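PDB 3GYC: putative glycoside hydrolase from Parabacteroides distasonis ATCC 8503, which probably hydrolyses glycosidic bonds as a cellulase-like TIM-barrel glycoside hydrolase, although its natural substrate has not been established. Local coordinates for residues Trp39-Asp44 and Lys102-Ile108; Arg17-Asp23 and Tyr51-Asp57; Leu96-Ser101 and Ser143-Leu149. All coordinates share one frame; numbering follows the deposited sequence. Where two conformers were deposited one is given.

Interaction 1 of 3, residues Trp39-Asp44 and Lys102-Ile108; sequences WDQVLD and KCKERDI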
# COMPACT_ATOMS: atom_id res chain seq x y z
N TRP A 39 -7.85 -18.81 -1.87
CA TRP A 39 -6.76 -18.05 -2.45
C TRP A 39 -6.47 -18.39 -3.91
O TRP A 39 -6.11 -17.50 -4.67
CB TRP A 39 -5.45 -18.19 -1.66
CG TRP A 39 -5.42 -17.55 -0.32
CD1 TRP A 39 -6.07 -16.42 0.08
CD2 TRP A 39 -4.66 -18.00 0.81
NE1 TRP A 39 -5.78 -16.15 1.41
CE2 TRP A 39 -4.91 -17.11 1.87
CE3 TRP A 39 -3.78 -19.06 1.01
CZ2 TRP A 39 -4.29 -17.23 3.09
CZ3 TRP A 39 -3.18 -19.19 2.24
CH2 TRP A 39 -3.44 -18.29 3.27
N ASP A 40 -6.61 -19.64 -4.29
CA ASP A 40 -6.43 -20.04 -5.71
C ASP A 40 -7.45 -19.37 -6.59
O ASP A 40 -7.08 -18.78 -7.65
CB ASP A 40 -6.48 -21.55 -5.89
CG ASP A 40 -5.29 -22.23 -5.25
OD1 ASP A 40 -4.18 -22.09 -5.79
OD2 ASP A 40 -5.44 -22.88 -4.21
N GLN A 41 -8.70 -19.36 -6.15
CA GLN A 41 -9.74 -18.73 -6.96
C GLN A 41 -9.50 -17.22 -7.09
O GLN A 41 -9.60 -16.69 -8.19
CB GLN A 41 -11.14 -19.01 -6.42
CG GLN A 41 -12.29 -18.36 -7.23
CD GLN A 41 -12.30 -18.73 -8.71
OE1 GLN A 41 -11.74 -19.76 -9.13
NE2 GLN A 41 -12.98 -17.89 -9.52
N VAL A 42 -9.19 -16.54 -5.98
CA VAL A 42 -9.02 -15.07 -6.08
C VAL A 42 -7.71 -14.68 -6.78
O VAL A 42 -7.66 -13.66 -7.47
CB VAL A 42 -9.31 -14.32 -4.77
CG1 VAL A 42 -10.73 -14.65 -4.32
CG2 VAL A 42 -8.30 -14.69 -3.65
N LEU A 43 -6.67 -15.50 -6.64
CA LEU A 43 -5.43 -15.25 -7.37
C LEU A 43 -5.64 -15.54 -8.91
O LEU A 43 -5.05 -14.89 -9.71
CB LEU A 43 -4.28 -16.05 -6.81
CG LEU A 43 -3.75 -15.63 -5.44
CD1 LEU A 43 -2.77 -16.77 -5.01
CD2 LEU A 43 -3.10 -14.25 -5.48
N ASP A 44 -6.49 -16.49 -9.27
CA ASP A 44 -6.80 -16.74 -10.69
C ASP A 44 -7.56 -15.52 -11.24
O ASP A 44 -7.28 -15.09 -12.33
CB ASP A 44 -7.62 -18.02 -10.88
CG ASP A 44 -6.83 -19.30 -10.57
OD1 ASP A 44 -5.58 -19.24 -10.48
OD2 ASP A 44 -7.45 -20.39 -10.47
N LYS A 102 1.57 -19.73 -3.73
CA LYS A 102 0.52 -19.61 -4.75
C LYS A 102 0.82 -18.42 -5.68
O LYS A 102 0.56 -18.51 -6.90
CB LYS A 102 -0.88 -19.51 -4.13
CG LYS A 102 -1.30 -20.78 -3.38
CD LYS A 102 -2.69 -20.62 -2.77
CE LYS A 102 -3.05 -21.86 -1.86
NZ LYS A 102 -3.16 -23.17 -2.52
N CYS A 103 1.38 -17.35 -5.11
CA CYS A 103 1.84 -16.23 -5.92
C CYS A 103 2.96 -16.64 -6.86
O CYS A 103 2.88 -16.38 -8.07
CB CYS A 103 2.28 -15.05 -5.04
SG CYS A 103 0.88 -14.31 -4.18
N LYS A 104 3.94 -17.37 -6.35
CA LYS A 104 5.09 -17.82 -7.15
C LYS A 104 4.66 -18.67 -8.32
O LYS A 104 5.20 -18.54 -9.41
CB LYS A 104 6.06 -18.60 -6.28
CG LYS A 104 7.29 -19.10 -6.99
CD LYS A 104 8.22 -19.73 -5.97
CE LYS A 104 9.52 -20.20 -6.60
NZ LYS A 104 9.26 -21.29 -7.58
N GLU A 105 3.73 -19.56 -8.07
CA GLU A 105 3.21 -20.47 -9.07
C GLU A 105 2.64 -19.72 -10.26
O GLU A 105 2.69 -20.22 -11.35
CB GLU A 105 2.09 -21.33 -8.45
CG GLU A 105 1.33 -22.20 -9.42
N ARG A 106 2.13 -18.51 -10.02
CA ARG A 106 1.48 -17.69 -11.03
C ARG A 106 2.32 -16.48 -11.44
O ARG A 106 1.81 -15.57 -12.08
CB ARG A 106 0.14 -17.20 -10.46
CG ARG A 106 -0.88 -18.29 -10.11
CD ARG A 106 -2.10 -17.73 -9.32
NE ARG A 106 -3.15 -18.74 -9.16
CZ ARG A 106 -3.05 -19.78 -8.34
NH1 ARG A 106 -1.97 -19.96 -7.57
NH2 ARG A 106 -4.03 -20.65 -8.27
N ASP A 107 3.61 -16.48 -11.12
CA ASP A 107 4.51 -15.33 -11.39
C ASP A 107 3.96 -14.00 -10.89
O ASP A 107 4.01 -13.01 -11.59
CB ASP A 107 4.91 -15.19 -12.88
CG ASP A 107 5.89 -13.99 -13.13
OD1 ASP A 107 6.69 -13.61 -12.20
OD2 ASP A 107 5.87 -13.40 -14.25
N ILE A 108 3.38 -13.99 -9.70
CA ILE A 108 2.90 -12.77 -9.07
C ILE A 108 3.99 -12.47 -8.03
O ILE A 108 4.41 -13.37 -7.27
CB ILE A 108 1.55 -12.99 -8.36
CG1 ILE A 108 0.42 -13.18 -9.40
CG2 ILE A 108 1.18 -11.82 -7.54
CD1 ILE A 108 -0.83 -13.79 -8.86
O HOH W 1 -6.44 -22.48 -9.24
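D40 and D44, one turn apart on helix 39-48, face K102 in the last turn of helix 95-105 and R106 just beyond it, and the four charges form a salt-bridge network joining two outer helices of a TIM barrel. The R106 chain, extended from CG to NE (chi2 170°, chi3 172°), carries the guanidinium to both aspartates. Its NE donates to D44 OD1 at 2.8 Å, and NH2 bonds the same oxygen, a side-on grip on one atom within the guanidinium plane. NH2 also meets the anti lone pair of D40 OD1 at 2.9 Å, while NH1 donates to K102 O at 3.0 Å; arginine suits a place with so many acceptors. D40 OD2 pairs with K102 NZ at 2.9 Å.

Apolar contacts lie beside the charges. L43 sets CB over one guanidinium face and presses CD1 tightly on K102 CB. The lysine's methylenes also touch W39 at CB and at the indole edge, the indole NE1 being bonded to W26 O.

At the helix end D107, with positive phi, is the C' residue of a Schellman motif. I108 N bonds C103 O, and I108 CD1 comes 4.1 Å from L43 CD2.

Interaction 2 of 3, residues Arg17-Asp23 and Tyr51-Asp57; sequences RAITMWD and YNAIRID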
# COMPACT_ATOMS: atom_id res chain seq x y z
N ARG A 17 5.06 -3.55 -13.15
CA ARG A 17 4.07 -4.48 -12.65
C ARG A 17 2.77 -3.78 -12.25
O ARG A 17 2.77 -2.65 -11.74
CB ARG A 17 4.62 -5.31 -11.49
CG ARG A 17 5.68 -6.21 -11.95
CD ARG A 17 5.50 -7.60 -11.45
NE ARG A 17 6.48 -8.50 -11.99
CZ ARG A 17 6.34 -9.83 -12.02
NH1 ARG A 17 5.23 -10.41 -11.57
NH2 ARG A 17 7.31 -10.57 -12.51
N ALA A 18 1.65 -4.44 -12.55
CA ALA A 18 0.33 -3.96 -12.16
C ALA A 18 0.06 -4.61 -10.80
O ALA A 18 -0.06 -5.85 -10.68
CB ALA A 18 -0.75 -4.31 -13.19
N ILE A 19 -0.00 -3.76 -9.80
CA ILE A 19 -0.08 -4.17 -8.38
C ILE A 19 -1.42 -3.86 -7.73
O ILE A 19 -2.13 -2.96 -8.15
CB ILE A 19 1.15 -3.54 -7.58
CG1 ILE A 19 1.32 -4.13 -6.18
CG2 ILE A 19 1.06 -1.99 -7.46
CD1 ILE A 19 2.74 -3.78 -5.54
N THR A 20 -1.79 -4.67 -6.74
CA THR A 20 -2.94 -4.39 -5.92
C THR A 20 -2.59 -4.60 -4.40
O THR A 20 -1.84 -5.49 -4.08
CB THR A 20 -4.13 -5.27 -6.26
OG1 THR A 20 -5.19 -4.87 -5.42
CG2 THR A 20 -3.88 -6.77 -5.97
N MSE A 21 -3.12 -3.73 -3.56
CA MSE A 21 -3.02 -3.84 -2.10
C MSE A 21 -4.08 -4.82 -1.58
O MSE A 21 -5.30 -4.55 -1.73
CB MSE A 21 -3.27 -2.50 -1.45
CG MSE A 21 -3.25 -2.59 0.06
SE MSE A 21 -4.03 -1.05 0.84
CE MSE A 21 -5.91 -1.46 0.45
N TRP A 22 -3.63 -5.97 -1.07
CA TRP A 22 -4.50 -6.91 -0.35
C TRP A 22 -4.27 -6.83 1.17
O TRP A 22 -4.87 -7.61 1.94
CB TRP A 22 -4.38 -8.31 -0.91
CG TRP A 22 -5.20 -8.54 -2.18
CD1 TRP A 22 -5.85 -7.60 -2.91
CD2 TRP A 22 -5.34 -9.78 -2.93
NE1 TRP A 22 -6.48 -8.18 -4.01
CE2 TRP A 22 -6.20 -9.51 -4.02
CE3 TRP A 22 -4.96 -11.09 -2.70
CZ2 TRP A 22 -6.57 -10.48 -4.93
CZ3 TRP A 22 -5.33 -12.04 -3.58
CH2 TRP A 22 -6.12 -11.74 -4.69
N ASP A 23 -3.44 -5.87 1.58
CA ASP A 23 -3.27 -5.43 2.96
C ASP A 23 -3.27 -6.60 3.98
O ASP A 23 -2.48 -7.51 3.85
CB ASP A 23 -4.34 -4.35 3.26
CG ASP A 23 -5.80 -4.82 2.90
OD1 ASP A 23 -6.18 -4.72 1.70
OD2 ASP A 23 -6.52 -5.35 3.79
N TYR A 51 -3.36 -8.29 -13.20
CA TYR A 51 -2.46 -7.85 -12.14
C TYR A 51 -1.40 -8.95 -11.95
O TYR A 51 -1.70 -10.13 -12.08
CB TYR A 51 -3.21 -7.59 -10.80
CG TYR A 51 -4.18 -6.46 -10.96
CD1 TYR A 51 -3.77 -5.16 -10.85
CD2 TYR A 51 -5.51 -6.72 -11.32
CE1 TYR A 51 -4.66 -4.09 -11.10
CE2 TYR A 51 -6.43 -5.65 -11.56
CZ TYR A 51 -5.99 -4.36 -11.44
OH TYR A 51 -6.84 -3.31 -11.73
N ASN A 52 -0.16 -8.54 -11.70
CA ASN A 52 0.93 -9.48 -11.46
C ASN A 52 1.79 -9.15 -10.24
O ASN A 52 2.90 -9.63 -10.09
CB ASN A 52 1.77 -9.74 -12.72
CG ASN A 52 2.41 -8.50 -13.30
OD1 ASN A 52 2.14 -7.37 -12.86
ND2 ASN A 52 3.32 -8.72 -14.26
N ALA A 53 1.25 -8.33 -9.33
CA ALA A 53 1.91 -8.03 -8.06
C ALA A 53 0.83 -7.73 -7.00
O ALA A 53 -0.27 -7.29 -7.33
CB ALA A 53 2.91 -6.82 -8.21
N ILE A 54 1.14 -8.00 -5.74
CA ILE A 54 0.26 -7.74 -4.61
C ILE A 54 1.10 -7.18 -3.47
O ILE A 54 2.23 -7.59 -3.28
CB ILE A 54 -0.40 -9.06 -4.11
CG1 ILE A 54 -1.07 -9.81 -5.28
CG2 ILE A 54 -1.40 -8.80 -3.04
CD1 ILE A 54 -1.55 -11.29 -4.92
N ARG A 55 0.56 -6.21 -2.76
CA ARG A 55 1.18 -5.66 -1.56
C ARG A 55 0.41 -6.22 -0.36
O ARG A 55 -0.81 -6.07 -0.28
CB ARG A 55 1.10 -4.14 -1.60
CG ARG A 55 1.53 -3.48 -0.34
CD ARG A 55 1.21 -2.07 -0.34
NE ARG A 55 1.56 -1.44 0.91
CZ ARG A 55 0.84 -0.48 1.49
NH1 ARG A 55 -0.32 -0.08 0.96
NH2 ARG A 55 1.24 0.02 2.65
N ILE A 56 1.08 -6.92 0.56
CA ILE A 56 0.36 -7.49 1.66
C ILE A 56 1.04 -7.15 2.99
O ILE A 56 2.22 -6.80 3.06
CB ILE A 56 0.23 -9.02 1.59
CG1 ILE A 56 1.60 -9.74 1.61
CG2 ILE A 56 -0.56 -9.47 0.41
CD1 ILE A 56 1.50 -11.25 1.70
N ASP A 57 0.25 -7.30 4.02
CA ASP A 57 0.78 -7.20 5.38
C ASP A 57 1.41 -8.56 5.73
O ASP A 57 0.76 -9.62 5.60
CB ASP A 57 -0.34 -6.86 6.36
CG ASP A 57 0.21 -6.45 7.73
OD1 ASP A 57 1.31 -6.90 8.11
OD2 ASP A 57 -0.42 -5.60 8.37
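N52 holds CG between its own backbone N and carbonyl carbon (chi1 60°), a crowded position that brings OD1 to A18 N at 3.0 Å, nearly along the C=O axis. R17 bends at chi2 (-133°), and its side chain crosses that of N52 at about a right angle, yet the guanidinium and amide planes are only 23° apart. R17 NH1 donates to N52 O at 2.9 Å, and N52 ND2 lies over one guanidinium face. NE of R17 is held by L393 O.

From here the backbones run parallel, as the first two strands of an eight-stranded TIM barrel. A18 O accepts from N52 N, T20 N bonds A53 O, and R55 N donates to T20 O at 2.8 Å. R55 O then takes W22 N at 2.9 Å and, weakly, D23 N; the register slips by one residue in a beta bulge before D57 N reaches D23 O at 2.7 Å.

I19, A53, M21 and R55 share the face turned into the barrel. A small methyl suits A53, which sits on the inward face next to I19: A53 CB rests 3.7 Å from I19 CG1. Selenomethionine M21 lies alongside R55, its SE 3.8 Å from R55 NH1, and the arginine's far end is fixed by E305 and N160.

T20 and I54 point to the other face, toward helix 39-48. I54 meets W22 with both its branches: CG2 packs 3.7 Å from W22 CB, and CD1 sits over one face of the indole, offset toward its rim.

Interaction 3 of 3, residues Leu96-Ser101 and Ser143-Leu149; sequences LNLFLS and SIEEDGL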
# COMPACT_ATOMS: atom_id res chain seq x y z
N LEU A 96 1.33 -17.55 5.47
CA LEU A 96 2.05 -16.59 4.64
C LEU A 96 2.83 -17.31 3.57
O LEU A 96 2.74 -16.98 2.38
CB LEU A 96 2.94 -15.67 5.48
CG LEU A 96 3.84 -14.71 4.71
CD1 LEU A 96 2.99 -13.73 3.80
CD2 LEU A 96 4.79 -13.95 5.64
N ASN A 97 3.60 -18.32 3.97
CA ASN A 97 4.38 -19.06 2.98
C ASN A 97 3.50 -19.80 1.97
O ASN A 97 3.89 -19.95 0.78
CB ASN A 97 5.42 -19.94 3.64
CG ASN A 97 6.62 -19.14 4.19
OD1 ASN A 97 6.63 -17.90 4.23
ND2 ASN A 97 7.63 -19.85 4.60
N LEU A 98 2.32 -20.26 2.43
CA LEU A 98 1.35 -20.91 1.52
C LEU A 98 0.87 -19.91 0.49
O LEU A 98 0.86 -20.20 -0.68
CB LEU A 98 0.16 -21.56 2.26
CG LEU A 98 0.47 -22.90 2.96
CD1 LEU A 98 -0.65 -23.35 3.99
CD2 LEU A 98 0.77 -24.03 1.98
N PHE A 99 0.45 -18.73 0.95
CA PHE A 99 0.02 -17.66 0.08
C PHE A 99 1.12 -17.24 -0.91
O PHE A 99 0.84 -17.09 -2.13
CB PHE A 99 -0.46 -16.47 0.91
CG PHE A 99 -1.00 -15.33 0.06
CD1 PHE A 99 -2.29 -15.43 -0.46
CD2 PHE A 99 -0.21 -14.26 -0.28
CE1 PHE A 99 -2.79 -14.43 -1.27
CE2 PHE A 99 -0.72 -13.26 -1.06
CZ PHE A 99 -2.01 -13.37 -1.58
N LEU A 100 2.35 -17.10 -0.42
CA LEU A 100 3.48 -16.74 -1.27
C LEU A 100 3.75 -17.80 -2.29
O LEU A 100 4.05 -17.45 -3.43
CB LEU A 100 4.74 -16.40 -0.47
CG LEU A 100 4.69 -15.20 0.47
CD1 LEU A 100 5.99 -15.14 1.33
CD2 LEU A 100 4.45 -13.83 -0.25
N SER A 101 3.61 -19.09 -1.94
CA SER A 101 3.80 -20.16 -2.92
C SER A 101 2.80 -20.11 -4.06
O SER A 101 3.14 -20.42 -5.24
CB SER A 101 3.71 -21.53 -2.23
OG SER A 101 4.67 -21.58 -1.21
N SER A 143 12.04 -16.49 7.81
CA SER A 143 10.90 -17.44 7.73
C SER A 143 10.47 -17.69 6.27
O SER A 143 10.10 -18.81 5.92
CB SER A 143 9.66 -17.03 8.58
OG SER A 143 8.84 -16.02 7.99
N ILE A 144 10.58 -16.66 5.44
CA ILE A 144 10.23 -16.76 4.01
C ILE A 144 11.34 -17.48 3.26
O ILE A 144 11.10 -18.35 2.44
CB ILE A 144 9.99 -15.36 3.43
CG1 ILE A 144 8.74 -14.77 4.08
CG2 ILE A 144 9.94 -15.43 1.90
CD1 ILE A 144 8.43 -13.34 3.77
N GLU A 145 12.58 -17.15 3.59
CA GLU A 145 13.70 -17.79 2.94
C GLU A 145 13.77 -19.32 3.30
O GLU A 145 14.32 -20.12 2.54
CB GLU A 145 14.97 -17.04 3.37
CG GLU A 145 16.12 -17.05 2.37
CD GLU A 145 17.31 -16.19 2.84
OE1 GLU A 145 17.28 -15.64 3.98
OE2 GLU A 145 18.29 -16.07 2.06
N GLU A 146 13.19 -19.71 4.44
CA GLU A 146 13.20 -21.14 4.86
C GLU A 146 12.53 -22.01 3.78
O GLU A 146 13.01 -23.11 3.49
CB GLU A 146 12.49 -21.34 6.22
CG GLU A 146 12.52 -22.77 6.78
N ASP A 147 11.47 -21.50 3.15
CA ASP A 147 10.76 -22.25 2.11
C ASP A 147 11.17 -21.82 0.71
O ASP A 147 10.48 -22.12 -0.25
CB ASP A 147 9.23 -22.17 2.31
CG ASP A 147 8.72 -23.07 3.45
OD1 ASP A 147 9.42 -24.06 3.80
OD2 ASP A 147 7.63 -22.81 4.00
N GLY A 148 12.29 -21.13 0.60
CA GLY A 148 12.85 -20.71 -0.69
C GLY A 148 11.97 -19.75 -1.50
O GLY A 148 11.90 -19.87 -2.73
N LEU A 149 11.31 -18.81 -0.83
CA LEU A 149 10.37 -17.90 -1.47
C LEU A 149 10.85 -16.47 -1.51
O LEU A 149 10.08 -15.63 -1.87
CB LEU A 149 9.01 -17.90 -0.72
CG LEU A 149 8.23 -19.23 -0.78
CD1 LEU A 149 7.28 -19.43 0.40
CD2 LEU A 149 7.52 -19.36 -2.18
O HOH W 2 5.21 -23.07 1.73
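N97 and I144 bring the two backbones together, their CA atoms 6.4 Å apart, and L100 and L149 follow with CA atoms at 7.0 Å. Segment 96-101 lies on helix 95-105; segment 143-149 is the end of helix 130-146 and the loop after it, and these are successive helices on the outside of the TIM barrel. As helix 130-146 ends, D147 N bonds I144 O, G148 N bonds E145 O, and G148 takes a positive phi that glycine adopts easily. The chain thereby turns so that L149 points back at helix 95-105.

N97 carries the polar part of the contact. With CG beside its backbone N and anti to its carbonyl carbon (chi1 -75°), the amide reaches over to segment 143-149 and spends both N-H bonds there. ND2 donates to S143 O at 3.0 Å and to D147 OD2 at 3.0 Å, both bonds nearly straight (168° and 166°) and both in the amide plane, although each acceptor is met from above its own plane. Asparagine fits because one short side chain can hold a carbonyl of the helix and a carboxylate just beyond it, while OD1 accepts from Q93 NE2. A leucine here would probably leave S143 O and D147 OD2 without this shared donor, and is likely to let the D147 carboxylate swing away.

Beneath the amide, toward the barrel, the contact is apolar. I144 CD1 packs 3.9 Å from L100 CD1 and also touches L96 CD2, while L100 and I144 extend to V110 and L112 of strand 109-113. The side chains of L100 and I144 cross at about a right angle. L149 inserts its branched end beside helix 95-105: CD1 lies 4.0 Å from L100 CB and 3.5 Å from N97 O.

Overall arrangement
The three contacts follow the barrel wall from its strands to its outer helices. Interaction 2 joins two neighbouring strands near the middle of the molecule, its centre about 8 Å from the centre of the chain; those of interactions 1 and 3, which share helix 95-105, lie about 19 and 20 Å from it. I54 CD1 of interaction 2 meets L43 CD2 of interaction 1 at 3.4 Å, and F99 from interaction 3 touches W39, L43, W22, I54 and I56, linking all three. A salt bridge from D107 OD1 to R17 NH2 (3.1 Å) adds a polar tie. TIM-barrel glycosidases hold their active sites at the C-terminal strand ends, so the R55 end of interaction 2 is probably the nearer one.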